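Local structure of ancestral congerin Con-anc (3AJZ) at residues 56-61 with 74-79; 41-46 with 95-100. The protein binds beta-galactoside sugars as a galectin-family lectin and is a reconstructed ancestor of the fish congerins. One frame throughout, in Å; residues are numbered along the deposited sequence.

Contact 1. Residues 56-61 with 74-79; sequences QNTIVL and RSKNFP
Arg74 lies alongside Val60, the two side chains pointing the same way from a non-hydrogen-bonded pair of the hairpin formed by strands 58-65 and 68-75. Val60 CG2 sits over one face of the guanidinium, 3.7 Å from Arg74 NE and toward the rim of the group. The chain of Arg74 runs extended from CG to NE, past Thr58 CG2, and its end makes salt bridges from NH1 to Glu72 and from NE to Asp55. Ser75 forms the neighbouring hydrogen-bonded pair with Ile59: Ser75 N gives to Ile59 O and Ile59 N to Ser75 O, each at 2.9 Å. Strand pairing ends after Ser75. Its OG accepts from Asn77 N in an ST turn, while Lys76, bent at chi2 and chi3, brings NZ within 3.3 Å of Gln56 O, a weak bond. A water donates to both Lys76 O and Asn57 O. Asn77 O, buried with no polar partner, faces Ile59 CD1 at 3.4 Å. Phe78 has CG anti to its backbone N (chi1 -160°), which lays the ring against the G1 beta bulge of Asn57 and Thr58, which faces Arg49: Asn57 CA stands over the face, 3.7 Å from the Phe78 ring centroid, while Ile59 CG1 meets the ring edge. Strand bonds, water and CH-pi contact thus hold together the hairpin's open end, and two carboxylates with Val60 CG2 probably fix the guanidinium where it meets the bound glucose.

Contact 2. Residues 41-46 with 95-100; sequences SIALHI and DTFYIQ. With GAL (beta-D-galactopyranose), chain B.
Leu44 lies across the face of the Phe97 ring: its CB stands over the middle, 3.9 Å from the Phe97 centroid and 11° off the ring normal, and Leu44 CD2 covers the same face nearer the root, 3.7 Å from Phe97 CD1, as the two side chains slide past each other in opposite directions. With CG anti to its backbone N (chi1 175°), Leu44 also sends CD1 toward Ile99, meeting Ile99 CD1 tip to tip at 4.1 Å. Ala43 CB adds a touch at the far end of the ring, 3.8 Å from Phe97 CZ, and Ile46 CD1 slips past Ile99 CG2 at 4.0 Å. All of this is apolar; the strand axes approach to 10.1 Å, too far for backbone pairing. Around this first shell, Phe109 touches both Leu44 and Phe97, the Phe118 ring meets that of Phe97, and on strand 85-92 Ile88 touches Ile99 and Ile90 touches Ile46. A classic beta bulge, Ala43 and Leu44 facing Val35, lies where the chain turns a corner at Ala43. His45 goes the other way: its NE2 meets galactose O4 at 2.9 Å near the imidazole plane, a bond whose donor could be either atom. Asn34 OD1 bonds His45 ND1 and so helps fix the ring, which meets that of Trp69 with the planes at about 50°. One strand thus lines the sugar site with one face and the core with the other, as in the galectin beta sandwich.

Contact 1 is nested along the chain inside the loop that contact 2 closes: residues 41-46 come first, then 56-61 and 74-79, and 95-100 last. Their centres lie 14 Å apart. Strands 42-49 and 58-65 are antiparallel neighbours in one sheet, so the hairpin of contact 1 extends the sheet that supplies one half of contact 2, while strand 96-100 belongs to the opposing sheet. The two contacts touch in the core, where Ile59 CG2 meets Ile46 CG2 at 3.6 Å and Leu61 CD2 meets Ile99 CD1 at 3.7 Å. Pairing within one sheet and packing between sheets therefore share a core behind the glycan pocket, to which each contributes a residue.

Contact 1. Residues 56-61 with 74-79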
# COMPACT_ATOMS: atom_id res chain seq x y z
N GLN A 56 10.59 -25.54 10.53
CA GLN A 56 9.42 -25.31 11.37
C GLN A 56 9.69 -24.08 12.22
O GLN A 56 10.78 -23.94 12.81
CB GLN A 56 9.11 -26.52 12.25
CG GLN A 56 8.30 -27.61 11.55
CD GLN A 56 8.10 -28.83 12.44
OE1 GLN A 56 7.65 -28.71 13.58
NE2 GLN A 56 8.43 -30.01 11.92
N ASN A 57 8.71 -23.18 12.24
CA ASN A 57 8.80 -21.94 13.00
C ASN A 57 10.16 -21.28 12.85
O ASN A 57 10.86 -20.99 13.82
CB ASN A 57 8.44 -22.19 14.48
CG ASN A 57 7.08 -22.83 14.63
OD1 ASN A 57 6.12 -22.45 13.97
ND2 ASN A 57 6.99 -23.84 15.47
N THR A 58 10.52 -21.01 11.60
CA THR A 58 11.82 -20.42 11.30
C THR A 58 11.63 -19.29 10.31
O THR A 58 10.83 -19.40 9.38
CB THR A 58 12.75 -21.48 10.67
OG1 THR A 58 12.93 -22.57 11.58
CG2 THR A 58 14.12 -20.91 10.34
N ILE A 59 12.38 -18.21 10.48
CA ILE A 59 12.40 -17.17 9.45
C ILE A 59 13.56 -17.51 8.55
O ILE A 59 14.70 -17.67 9.01
CB ILE A 59 12.58 -15.73 10.01
CG1 ILE A 59 11.50 -15.45 11.05
CG2 ILE A 59 12.52 -14.69 8.87
CD1 ILE A 59 11.61 -14.04 11.63
N VAL A 60 13.28 -17.59 7.25
CA VAL A 60 14.34 -17.74 6.25
C VAL A 60 14.44 -16.44 5.49
O VAL A 60 13.45 -15.97 4.92
CB VAL A 60 14.03 -18.91 5.31
CG1 VAL A 60 15.06 -18.96 4.18
CG2 VAL A 60 14.00 -20.22 6.14
N LEU A 61 15.62 -15.85 5.49
CA LEU A 61 15.90 -14.60 4.81
C LEU A 61 16.77 -14.85 3.59
O LEU A 61 17.71 -15.66 3.62
CB LEU A 61 16.56 -13.56 5.74
CG LEU A 61 15.71 -13.28 6.98
CD1 LEU A 61 16.15 -14.14 8.19
CD2 LEU A 61 15.77 -11.80 7.30
N ARG A 74 19.03 -17.77 8.43
CA ARG A 74 17.90 -18.22 9.24
C ARG A 74 17.89 -17.56 10.57
O ARG A 74 18.94 -17.22 11.13
CB ARG A 74 17.90 -19.74 9.41
CG ARG A 74 17.35 -20.47 8.17
CD ARG A 74 17.47 -22.01 8.23
NE ARG A 74 16.67 -22.63 7.16
CZ ARG A 74 16.96 -22.56 5.87
NH1 ARG A 74 18.06 -21.94 5.45
NH2 ARG A 74 16.13 -23.10 4.99
N SER A 75 16.68 -17.36 11.09
CA SER A 75 16.48 -16.99 12.49
C SER A 75 15.44 -17.93 13.10
O SER A 75 14.44 -18.25 12.47
CB SER A 75 16.00 -15.54 12.59
OG SER A 75 15.75 -15.20 13.97
N LYS A 76 15.67 -18.37 14.33
CA LYS A 76 14.71 -19.18 15.07
C LYS A 76 13.82 -18.34 15.98
O LYS A 76 13.01 -18.89 16.73
CB LYS A 76 15.44 -20.23 15.93
CG LYS A 76 16.29 -21.20 15.14
CD LYS A 76 15.60 -22.53 14.98
CE LYS A 76 14.67 -22.53 13.80
NZ LYS A 76 13.93 -23.84 13.70
N ASN A 77 13.98 -17.02 15.93
CA ASN A 77 13.05 -16.12 16.61
C ASN A 77 11.80 -16.03 15.77
O ASN A 77 11.84 -15.52 14.66
CB ASN A 77 13.64 -14.72 16.79
CG ASN A 77 14.63 -14.67 17.91
OD1 ASN A 77 14.30 -14.93 19.06
ND2 ASN A 77 15.87 -14.35 17.57
N PHE A 78 10.68 -16.52 16.29
CA PHE A 78 9.49 -16.70 15.44
C PHE A 78 8.22 -16.25 16.13
O PHE A 78 7.38 -17.07 16.48
CB PHE A 78 9.37 -18.15 14.99
CG PHE A 78 8.49 -18.32 13.78
CD1 PHE A 78 7.17 -18.79 13.90
CD2 PHE A 78 8.95 -17.91 12.54
CE1 PHE A 78 6.35 -18.92 12.75
CE2 PHE A 78 8.13 -18.03 11.40
CZ PHE A 78 6.84 -18.51 11.51
N PRO A 79 8.09 -14.93 16.37
CA PRO A 79 6.93 -14.42 17.11
C PRO A 79 5.69 -14.19 16.24
O PRO A 79 5.20 -13.05 16.10
CB PRO A 79 7.44 -13.08 17.64
CG PRO A 79 8.37 -12.59 16.54
CD PRO A 79 9.07 -13.86 16.08
O HOH W 1 13.30 -26.36 11.62
O HOH W 2 11.48 -21.10 16.37

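Contact 2. Residues 41-46 with 95-100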
# COMPACT_ATOMS: atom_id res chain seq x y z
N SER A 41 14.14 -8.93 -9.31
CA SER A 41 14.99 -9.01 -8.14
C SER A 41 14.20 -8.70 -6.89
O SER A 41 13.17 -8.05 -6.96
CB SER A 41 16.19 -8.05 -8.25
OG SER A 41 15.79 -6.68 -8.21
N ILE A 42 14.68 -9.20 -5.76
CA ILE A 42 14.11 -8.92 -4.45
C ILE A 42 15.32 -8.68 -3.56
O ILE A 42 16.16 -9.57 -3.38
CB ILE A 42 13.35 -10.13 -3.89
CG1 ILE A 42 12.19 -10.54 -4.82
CG2 ILE A 42 12.81 -9.80 -2.48
CD1 ILE A 42 11.59 -11.92 -4.50
N ALA A 43 15.43 -7.48 -3.02
CA ALA A 43 16.57 -7.12 -2.18
C ALA A 43 16.49 -7.81 -0.82
O ALA A 43 17.51 -8.21 -0.23
CB ALA A 43 16.65 -5.57 -2.01
N LEU A 44 15.26 -7.90 -0.31
CA LEU A 44 15.03 -8.47 1.00
C LEU A 44 13.77 -9.30 0.94
O LEU A 44 12.67 -8.77 0.70
CB LEU A 44 14.90 -7.34 2.03
CG LEU A 44 14.54 -7.84 3.42
CD1 LEU A 44 15.61 -8.78 4.04
CD2 LEU A 44 14.28 -6.69 4.36
N HIS A 45 13.94 -10.61 1.11
CA HIS A 45 12.86 -11.60 1.20
C HIS A 45 12.88 -12.13 2.60
O HIS A 45 13.89 -12.65 3.06
CB HIS A 45 13.15 -12.72 0.20
CG HIS A 45 12.29 -13.95 0.36
ND1 HIS A 45 10.96 -14.01 -0.04
CD2 HIS A 45 12.61 -15.21 0.75
CE1 HIS A 45 10.51 -15.25 0.12
NE2 HIS A 45 11.49 -15.99 0.62
N ILE A 46 11.75 -11.98 3.31
CA ILE A 46 11.64 -12.47 4.69
C ILE A 46 10.55 -13.50 4.67
O ILE A 46 9.38 -13.15 4.53
CB ILE A 46 11.22 -11.32 5.64
CG1 ILE A 46 12.07 -10.05 5.42
CG2 ILE A 46 11.33 -11.81 7.09
CD1 ILE A 46 11.44 -8.81 6.08
N ASP A 95 24.77 -0.84 4.23
CA ASP A 95 25.31 -2.16 4.55
C ASP A 95 24.33 -3.20 5.05
O ASP A 95 24.68 -4.39 5.12
CB ASP A 95 26.34 -2.04 5.68
CG ASP A 95 27.52 -1.19 5.31
OD1 ASP A 95 28.14 -1.46 4.27
OD2 ASP A 95 27.83 -0.26 6.08
N THR A 96 23.16 -2.80 5.53
CA THR A 96 22.40 -3.75 6.32
C THR A 96 20.93 -3.36 6.39
O THR A 96 20.60 -2.16 6.48
CB THR A 96 22.95 -3.82 7.77
OG1 THR A 96 24.35 -4.17 7.72
CG2 THR A 96 22.21 -4.82 8.60
N PHE A 97 20.07 -4.37 6.30
CA PHE A 97 18.64 -4.19 6.60
C PHE A 97 18.45 -4.55 8.04
O PHE A 97 19.03 -5.54 8.53
CB PHE A 97 17.78 -5.19 5.82
CG PHE A 97 17.71 -4.93 4.35
CD1 PHE A 97 16.77 -4.03 3.80
CD2 PHE A 97 18.51 -5.67 3.49
CE1 PHE A 97 16.71 -3.84 2.44
CE2 PHE A 97 18.43 -5.49 2.13
CZ PHE A 97 17.55 -4.59 1.60
N TYR A 98 17.59 -3.79 8.72
CA TYR A 98 17.23 -4.04 10.10
C TYR A 98 15.74 -4.33 10.15
O TYR A 98 14.92 -3.48 9.79
CB TYR A 98 17.55 -2.78 10.93
CG TYR A 98 19.00 -2.35 10.79
CD1 TYR A 98 19.38 -1.39 9.85
CD2 TYR A 98 19.99 -2.94 11.57
CE1 TYR A 98 20.72 -1.00 9.69
CE2 TYR A 98 21.33 -2.55 11.43
CZ TYR A 98 21.69 -1.60 10.49
OH TYR A 98 23.01 -1.22 10.33
N ILE A 99 15.41 -5.54 10.58
CA ILE A 99 14.03 -6.01 10.55
C ILE A 99 13.56 -6.11 12.00
O ILE A 99 14.09 -6.90 12.77
CB ILE A 99 13.95 -7.38 9.86
CG1 ILE A 99 14.42 -7.24 8.41
CG2 ILE A 99 12.52 -7.92 9.88
CD1 ILE A 99 15.56 -8.15 8.08
N GLN A 100 12.59 -5.29 12.36
CA GLN A 100 12.10 -5.25 13.74
C GLN A 100 10.89 -6.17 13.86
O GLN A 100 9.85 -5.93 13.22
CB GLN A 100 11.72 -3.81 14.11
CG GLN A 100 11.26 -3.61 15.57
CD GLN A 100 12.36 -3.93 16.53
OE1 GLN A 100 13.37 -3.24 16.58
NE2 GLN A 100 12.20 -5.02 17.25
C1 GAL B . 12.84 -21.65 -1.30
C2 GAL B . 11.38 -21.22 -1.57
C3 GAL B . 11.32 -19.81 -2.15
C4 GAL B . 12.10 -18.86 -1.23
C5 GAL B . 13.54 -19.41 -1.12
C6 GAL B . 14.40 -18.54 -0.24
O2 GAL B . 10.74 -22.14 -2.46
O3 GAL B . 9.98 -19.41 -2.26
O4 GAL B . 11.43 -18.78 0.02
O5 GAL B . 13.55 -20.70 -0.52
O6 GAL B . 15.74 -19.00 -0.25